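Local coordinates for protein putative histidinol-phosphate aminotransferase (Erwinia carotovora atroseptica, PDB 3LY1) that probably acts as a pyridoxal-phosphate-dependent aminotransferase, transferring amino groups with the help of the bound cofactor, at residues A[137-140]-A[141-145]; A[278-282]-A[283-287]. All blocks are in the same frame, centred on the assembly; numbering follows the deposited sequence.

Contact 1: A[137-140]-A[141-145]; sequences AAYS and GPSIV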
loop_
_atom_site.group_PDB
_atom_site.type_symbol
_atom_site.label_atom_id
_atom_site.label_comp_id
_atom_site.label_asym_id
_atom_site.label_seq_id
_atom_site.Cartn_x
_atom_site.Cartn_y
_atom_site.Cartn_z
ATOM N N ALA A 137 -14.706 -30.768 1.021
ATOM C CA ALA A 137 -14.529 -32.215 0.960
ATOM C C ALA A 137 -14.942 -32.729 -0.417
ATOM O O ALA A 137 -14.348 -33.723 -0.920
ATOM C CB ALA A 137 -15.347 -32.927 2.108
ATOM N N ALA A 138 -15.908 -32.065 -1.057
ATOM C CA ALA A 138 -16.452 -32.545 -2.344
ATOM C C ALA A 138 -15.585 -32.157 -3.535
ATOM O O ALA A 138 -15.809 -32.649 -4.628
ATOM C CB ALA A 138 -17.898 -32.032 -2.557
ATOM N N TYR A 139 -14.577 -31.310 -3.316
ATOM C CA TYR A 139 -13.781 -30.737 -4.403
ATOM C C TYR A 139 -12.369 -31.336 -4.432
ATOM O O TYR A 139 -11.595 -31.173 -3.497
ATOM C CB TYR A 139 -13.744 -29.222 -4.210
ATOM C CG TYR A 139 -13.204 -28.460 -5.382
ATOM C CD1 TYR A 139 -13.974 -28.283 -6.527
ATOM C CD2 TYR A 139 -11.936 -27.886 -5.341
ATOM C CE1 TYR A 139 -13.502 -27.559 -7.609
ATOM C CE2 TYR A 139 -11.444 -27.156 -6.429
ATOM C CZ TYR A 139 -12.237 -26.997 -7.558
ATOM O OH TYR A 139 -11.775 -26.271 -8.640
ATOM N N SER A 140 -12.031 -32.035 -5.517
ATOM C CA SER A 140 -10.734 -32.701 -5.632
ATOM C C SER A 140 -9.547 -31.727 -5.772
ATOM O O SER A 140 -8.421 -32.069 -5.455
ATOM C CB SER A 140 -10.747 -33.728 -6.799
ATOM O OG SER A 140 -11.244 -33.141 -8.010
ATOM N N GLY A 141 -9.780 -30.492 -6.159
ATOM C CA GLY A 141 -8.668 -29.552 -6.280
ATOM C C GLY A 141 -8.374 -28.790 -4.989
ATOM O O GLY A 141 -8.959 -29.062 -3.928
ATOM N N PRO A 142 -7.479 -27.804 -5.081
ATOM C CA PRO A 142 -7.194 -26.924 -3.978
ATOM C C PRO A 142 -8.372 -25.974 -3.646
ATOM O O PRO A 142 -9.117 -25.542 -4.535
ATOM C CB PRO A 142 -5.963 -26.128 -4.446
ATOM C CG PRO A 142 -5.710 -26.499 -5.841
ATOM C CD PRO A 142 -6.674 -27.511 -6.280
ATOM N N SER A 143 -8.531 -25.678 -2.364
ATOM C CA SER A 143 -9.587 -24.784 -1.894
ATOM C C SER A 143 -8.959 -23.728 -1.007
ATOM O O SER A 143 -8.058 -24.040 -0.233
ATOM C CB SER A 143 -10.635 -25.514 -1.034
ATOM O OG SER A 143 -11.326 -26.500 -1.749
ATOM N N ILE A 144 -9.459 -22.495 -1.109
ATOM C CA ILE A 144 -9.176 -21.451 -0.109
ATOM C C ILE A 144 -10.481 -21.181 0.590
ATOM O O ILE A 144 -11.496 -20.992 -0.076
ATOM C CB ILE A 144 -8.685 -20.130 -0.761
ATOM C CG1 ILE A 144 -7.435 -20.390 -1.615
ATOM C CG2 ILE A 144 -8.436 -19.020 0.309
ATOM C CD1 ILE A 144 -6.945 -19.177 -2.413
ATOM N N VAL A 145 -10.473 -21.154 1.924
ATOM C CA VAL A 145 -11.680 -20.931 2.713
ATOM C C VAL A 145 -11.470 -19.571 3.365
ATOM O O VAL A 145 -10.443 -19.371 3.988
ATOM C CB VAL A 145 -11.888 -22.000 3.814
ATOM C CG1 VAL A 145 -13.191 -21.683 4.621
ATOM C CG2 VAL A 145 -11.908 -23.420 3.228
#
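The phenol ring of Tyr139 lies beside the turn made by Gly141 and Pro142, with Pro142 O at its edge, close to the ring plane and 3.4 Å from Tyr139 CE2. Gly141 N and Ser143 OG approach the ring obliquely. This is a helix-to-strand turn of the alpha/beta fold of the PLP-dependent aminotransferases: the chain has just left helix 129-137 and is about to enter strand 143-148 of the mixed sheet. At a chi1 of -168° the tyrosine CG lies beside the carbonyl carbon, on the side where the chain continues, which lays the ring along Gly141 and Pro142; its CD2 comes within 3.5 Å of Gly141 N. The glycine backbone lies alongside too, Gly141 CA sitting 3.7 Å from Tyr139 CE2. No hydrogen bond joins the two halves of the turn, so the ring meets it by van der Waals contact, while its hydroxyl reaches beyond the turn to bond Glu92 O. Gln94, at the start of neighbouring strand 94-98, also touches the tyrosine side chain, and its OE1 bonds the Ser143 hydroxyl. A chi1 of -63° sets that hydroxyl beside its own backbone N, which leaves Ser143 OG 3.9 Å from Tyr139 CD2.

Contact 2: A[278-282]-A[283-287]; sequences KALED and LKLPY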
loop_
_atom_site.group_PDB
_atom_site.type_symbol
_atom_site.label_atom_id
_atom_site.label_comp_id
_atom_site.label_asym_id
_atom_site.label_seq_id
_atom_site.Cartn_x
_atom_site.Cartn_y
_atom_site.Cartn_z
ATOM N N LYS A 278 -31.751 -0.627 21.875
ATOM C CA LYS A 278 -32.931 -0.123 22.591
ATOM C C LYS A 278 -33.960 0.404 21.591
ATOM O O LYS A 278 -35.135 0.083 21.684
ATOM C CB LYS A 278 -32.540 0.987 23.589
ATOM C CG LYS A 278 -33.644 1.377 24.594
ATOM C CD LYS A 278 -33.215 2.522 25.532
ATOM C CE LYS A 278 -34.406 3.289 26.133
ATOM N NZ LYS A 278 -35.338 2.396 26.870
ATOM N N ALA A 279 -33.514 1.216 20.620
ATOM C CA ALA A 279 -34.415 1.729 19.557
ATOM C C ALA A 279 -35.036 0.611 18.696
ATOM O O ALA A 279 -36.239 0.652 18.407
ATOM C CB ALA A 279 -33.710 2.789 18.669
ATOM N N LEU A 280 -34.241 -0.390 18.307
ATOM C CA LEU A 280 -34.728 -1.513 17.491
ATOM C C LEU A 280 -35.807 -2.362 18.220
ATOM O O LEU A 280 -36.838 -2.749 17.630
ATOM C CB LEU A 280 -33.560 -2.389 17.000
ATOM C CG LEU A 280 -32.600 -1.699 16.019
ATOM C CD1 LEU A 280 -31.340 -2.551 15.807
ATOM C CD2 LEU A 280 -33.293 -1.417 14.646
ATOM N N GLU A 281 -35.538 -2.656 19.487
ATOM C CA GLU A 281 -36.500 -3.284 20.389
ATOM C C GLU A 281 -37.812 -2.505 20.541
ATOM O O GLU A 281 -38.875 -3.096 20.495
ATOM C CB GLU A 281 -35.847 -3.537 21.749
ATOM C CG GLU A 281 -34.958 -4.744 21.649
ATOM C CD GLU A 281 -34.107 -4.954 22.843
ATOM O OE1 GLU A 281 -34.337 -4.257 23.868
ATOM O OE2 GLU A 281 -33.198 -5.815 22.753
ATOM N N ASP A 282 -37.737 -1.187 20.675
ATOM C CA ASP A 282 -38.947 -0.363 20.754
ATOM C C ASP A 282 -39.738 -0.455 19.436
ATOM O O ASP A 282 -40.948 -0.468 19.436
ATOM C CB ASP A 282 -38.579 1.085 21.004
ATOM C CG ASP A 282 -38.029 1.334 22.432
ATOM O OD1 ASP A 282 -38.140 0.454 23.327
ATOM O OD2 ASP A 282 -37.472 2.429 22.643
ATOM N N LEU A 283 -39.026 -0.494 18.319
ATOM C CA LEU A 283 -39.638 -0.531 16.990
ATOM C C LEU A 283 -40.028 -1.939 16.542
ATOM O O LEU A 283 -40.668 -2.129 15.475
ATOM C CB LEU A 283 -38.658 0.079 15.979
ATOM C CG LEU A 283 -38.383 1.571 16.159
ATOM C CD1 LEU A 283 -37.218 1.966 15.238
ATOM C CD2 LEU A 283 -39.675 2.333 15.863
ATOM N N LYS A 284 -39.631 -2.915 17.350
ATOM C CA LYS A 284 -39.806 -4.343 17.041
ATOM C C LYS A 284 -39.203 -4.724 15.694
ATOM O O LYS A 284 -39.817 -5.455 14.904
ATOM C CB LYS A 284 -41.294 -4.735 17.108
ATOM C CG LYS A 284 -41.900 -4.531 18.472
ATOM C CD LYS A 284 -43.353 -4.997 18.525
ATOM C CE LYS A 284 -44.005 -4.730 19.912
ATOM N NZ LYS A 284 -45.497 -5.030 19.941
ATOM N N LEU A 285 -37.992 -4.227 15.426
ATOM C CA LEU A 285 -37.262 -4.619 14.228
ATOM C C LEU A 285 -36.219 -5.678 14.641
ATOM O O LEU A 285 -35.408 -5.423 15.510
ATOM C CB LEU A 285 -36.625 -3.397 13.535
ATOM C CG LEU A 285 -37.604 -2.441 12.840
ATOM C CD1 LEU A 285 -36.908 -1.052 12.571
ATOM C CD2 LEU A 285 -38.200 -3.050 11.539
ATOM N N PRO A 286 -36.276 -6.888 14.043
ATOM C CA PRO A 286 -35.270 -7.878 14.421
ATOM C C PRO A 286 -33.831 -7.416 14.062
ATOM O O PRO A 286 -33.627 -6.696 13.070
ATOM C CB PRO A 286 -35.657 -9.122 13.583
ATOM C CG PRO A 286 -37.147 -8.950 13.303
ATOM C CD PRO A 286 -37.350 -7.460 13.200
ATOM N N TYR A 287 -32.871 -7.822 14.876
ATOM C CA TYR A 287 -31.448 -7.648 14.579
ATOM C C TYR A 287 -30.608 -8.849 14.980
ATOM O O TYR A 287 -31.014 -9.667 15.808
ATOM C CB TYR A 287 -30.920 -6.427 15.276
ATOM C CG TYR A 287 -31.021 -6.499 16.780
ATOM C CD1 TYR A 287 -32.158 -6.029 17.446
ATOM C CD2 TYR A 287 -29.997 -7.045 17.541
ATOM C CE1 TYR A 287 -32.258 -6.104 18.844
ATOM C CE2 TYR A 287 -30.084 -7.123 18.926
ATOM C CZ TYR A 287 -31.218 -6.639 19.569
ATOM O OH TYR A 287 -31.311 -6.725 20.942
#
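Tyr287 and Glu281 meet because the tyrosine CG sits between its own backbone N and carbonyl carbon (chi1 61°), turning the ring back toward the helix, while the glutamate runs extended beyond CG to meet it. Glu281 OE2 lies at the ring's edge, in its plane, 2.8 Å from Tyr287 OH; the hydroxyl has one proton and another acceptor also within reach, so which of them receives it is not settled. Carboxylate and ring planes are 29° apart. Nearer the backbone, the same ring packs against Leu280, Tyr287 CD1 lying 3.9 Å from Leu280 CB. All this happens where helix 259-283 ends in a Schellman motif. Lys284 takes a positive phi of 55°, and the chain folds back so that Leu285 N donates to Leu280 O at 2.9 Å, while Lys284 N makes a weak bond to Glu281 O at 3.2 Å. One step earlier, Leu283 N still keeps the helical bond to Ala279 O at 3.0 Å. The hydrophobic pairing that often goes with this cap is here too: Leu280 and Leu285 cross at about a right angle, CD2 of the former 4.0 Å from CB of the latter. Met345 of helix 335-350 packs on both Leu280 and Leu283, and Arg346 forms a salt bridge with Asp282 OD2.

Coming from the N terminus, the chain reaches contact 1 first, where the loop after helix 129-137 turns into strand 143-148, a strand lying between 94-98 and 174-179 in the seven-stranded sheet. It then builds more of that sheet and supplies many PLP-pocket residues, from Val148 to Arg221, before the long helix 259-283. Contact 2 closes the end of that helix, which packs against both strand 294-298 and helix 335-350. The two turns follow in series, neither nested nor crossing. Their centres are 41 Å apart and their nearest atoms about 24 Å, without touching: contact 1 joins helix 129-137 to the large sheet, contact 2 joins helix 259-283 to the loop before strand 294-298.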